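Local atomic coordinates of oxidoreductase, Gfo/Idh/MocA family (Pseudomonas syringae pv. tomato, PDB entry 3DTY), a protein that probably acts as a nucleotide-dependent oxidoreductase of the Gfo/Idh/MocA family, working as a tetramer and binding magnesium ions. Residues H148-Q153 with N291-E296. Numbering follows the deposited sequence.
Sequences HQLIEQ and NQLSFE
Leu150 and Gln153, one turn apart on helix 149-159, face Leu293 on strand 292-297, where a helix packs against the large mixed sheet that, in Gfo/Idh/MocA enzymes, follows the Rossmann domain. The axes of 149-153 and 292-296 run within 24° of each other and come as close as 8.7 Å. Starting at the helix's N-terminal end, Gln149 turns its amide NE2 to Glu328 and Asp320 instead of the strand. Leu150 is the main link: with CG anti to the carbonyl carbon (chi1 -70°) and chi2 extended, its CD1 reaches the strand backbone at Gln292 and Leu293, 3.7 Å from Leu293 N. The same methyl lies 3.9 Å from Leu293 CB, an ordinary apolar contact. Ile151 packs instead on Leu214, Val217 and Met218 of helix 203-218, and Glu152 forms a salt bridge with Arg360. At Gln153 the helix meets the sheet again. Its chain leaves anti to the backbone N (chi1 179°) and bends at chi2, offering CG to Leu293 while OE1 accepts a hydrogen bond from the backbone N of His313. The Gln153 and Leu293 side chains cross nearly at a right angle, with Leu293 CD2 3.9 Å from Gln153 CG. That same CD2 also sits 4.0 Å from Leu150 O.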
# COMPACT_ATOMS: atom_id res chain seq x y z
N HIS A 148 -15.76 -10.24 10.93
CA HIS A 148 -15.26 -10.09 9.56
C HIS A 148 -15.00 -11.47 8.94
O HIS A 148 -14.29 -12.29 9.52
CB HIS A 148 -13.98 -9.26 9.55
CG HIS A 148 -14.21 -7.79 9.74
ND1 HIS A 148 -14.88 -7.02 8.81
CD2 HIS A 148 -13.88 -6.96 10.75
CE1 HIS A 148 -14.94 -5.77 9.25
NE2 HIS A 148 -14.35 -5.71 10.42
N GLN A 149 -15.58 -11.70 7.77
CA GLN A 149 -15.46 -12.97 7.05
C GLN A 149 -14.05 -13.53 6.88
O GLN A 149 -13.82 -14.74 7.03
CB GLN A 149 -16.10 -12.85 5.65
CG GLN A 149 -17.62 -12.67 5.63
CD GLN A 149 -18.05 -11.23 5.83
OE1 GLN A 149 -17.76 -10.61 6.85
NE2 GLN A 149 -18.73 -10.69 4.83
N LEU A 150 -13.10 -12.68 6.55
CA LEU A 150 -11.74 -13.16 6.34
C LEU A 150 -11.12 -13.80 7.59
O LEU A 150 -10.19 -14.60 7.49
CB LEU A 150 -10.87 -12.04 5.78
CG LEU A 150 -11.29 -11.71 4.33
CD1 LEU A 150 -10.48 -10.55 3.79
CD2 LEU A 150 -11.09 -12.94 3.43
N ILE A 151 -11.64 -13.46 8.77
CA ILE A 151 -11.13 -14.08 9.98
C ILE A 151 -11.45 -15.58 9.89
O ILE A 151 -10.65 -16.42 10.30
CB ILE A 151 -11.80 -13.50 11.27
CG1 ILE A 151 -11.54 -11.99 11.36
CG2 ILE A 151 -11.24 -14.21 12.50
CD1 ILE A 151 -10.07 -11.61 11.37
N GLU A 152 -12.64 -15.91 9.37
CA GLU A 152 -13.04 -17.32 9.22
C GLU A 152 -12.18 -17.98 8.15
O GLU A 152 -11.84 -19.16 8.26
CB GLU A 152 -14.50 -17.44 8.80
CG GLU A 152 -15.54 -17.20 9.88
CD GLU A 152 -15.37 -18.11 11.09
OE1 GLU A 152 -14.91 -19.26 10.92
OE2 GLU A 152 -15.72 -17.66 12.20
N GLN A 153 -11.85 -17.22 7.10
CA GLN A 153 -11.02 -17.76 6.03
C GLN A 153 -9.68 -18.20 6.59
O GLN A 153 -9.20 -19.29 6.30
CB GLN A 153 -10.81 -16.70 4.94
CG GLN A 153 -9.92 -17.17 3.78
CD GLN A 153 -10.47 -18.40 3.07
OE1 GLN A 153 -11.67 -18.69 3.13
NE2 GLN A 153 -9.59 -19.11 2.37
N ASN A 291 -11.30 -6.20 4.51
CA ASN A 291 -11.68 -6.98 3.34
C ASN A 291 -10.54 -7.68 2.60
O ASN A 291 -10.76 -8.34 1.58
CB ASN A 291 -12.49 -6.10 2.40
CG ASN A 291 -13.71 -5.48 3.09
OD1 ASN A 291 -13.95 -4.27 3.00
ND2 ASN A 291 -14.47 -6.31 3.78
N GLN A 292 -9.32 -7.52 3.10
CA GLN A 292 -8.18 -8.18 2.49
C GLN A 292 -7.48 -9.01 3.55
O GLN A 292 -7.55 -8.72 4.74
CB GLN A 292 -7.18 -7.19 1.87
CG GLN A 292 -7.66 -6.51 0.59
CD GLN A 292 -8.60 -5.35 0.87
OE1 GLN A 292 -8.25 -4.41 1.59
NE2 GLN A 292 -9.80 -5.41 0.30
N LEU A 293 -6.83 -10.06 3.09
CA LEU A 293 -6.10 -10.97 3.95
C LEU A 293 -4.82 -11.33 3.20
O LEU A 293 -4.88 -11.84 2.08
CB LEU A 293 -6.93 -12.23 4.19
CG LEU A 293 -6.28 -13.38 4.95
CD1 LEU A 293 -6.05 -12.97 6.40
CD2 LEU A 293 -7.18 -14.61 4.87
N SER A 294 -3.67 -11.05 3.80
CA SER A 294 -2.39 -11.37 3.15
C SER A 294 -2.02 -12.83 3.41
O SER A 294 -2.12 -13.32 4.53
CB SER A 294 -1.28 -10.46 3.67
OG SER A 294 -0.03 -10.84 3.10
N PHE A 295 -1.58 -13.52 2.36
CA PHE A 295 -1.19 -14.93 2.45
C PHE A 295 0.20 -15.03 1.82
O PHE A 295 0.35 -14.87 0.61
CB PHE A 295 -2.20 -15.80 1.71
CG PHE A 295 -1.89 -17.28 1.74
CD1 PHE A 295 -1.54 -17.91 2.94
CD2 PHE A 295 -1.98 -18.04 0.58
CE1 PHE A 295 -1.28 -19.28 2.98
CE2 PHE A 295 -1.72 -19.42 0.60
CZ PHE A 295 -1.37 -20.04 1.81
N GLU A 296 1.20 -15.29 2.64
CA GLU A 296 2.58 -15.33 2.17
C GLU A 296 3.31 -16.65 2.32
O GLU A 296 3.91 -16.93 3.36
CB GLU A 296 3.37 -14.24 2.89
CG GLU A 296 2.77 -12.84 2.77
CD GLU A 296 3.18 -11.93 3.92
OE1 GLU A 296 4.36 -11.97 4.34
OE2 GLU A 296 2.32 -11.17 4.42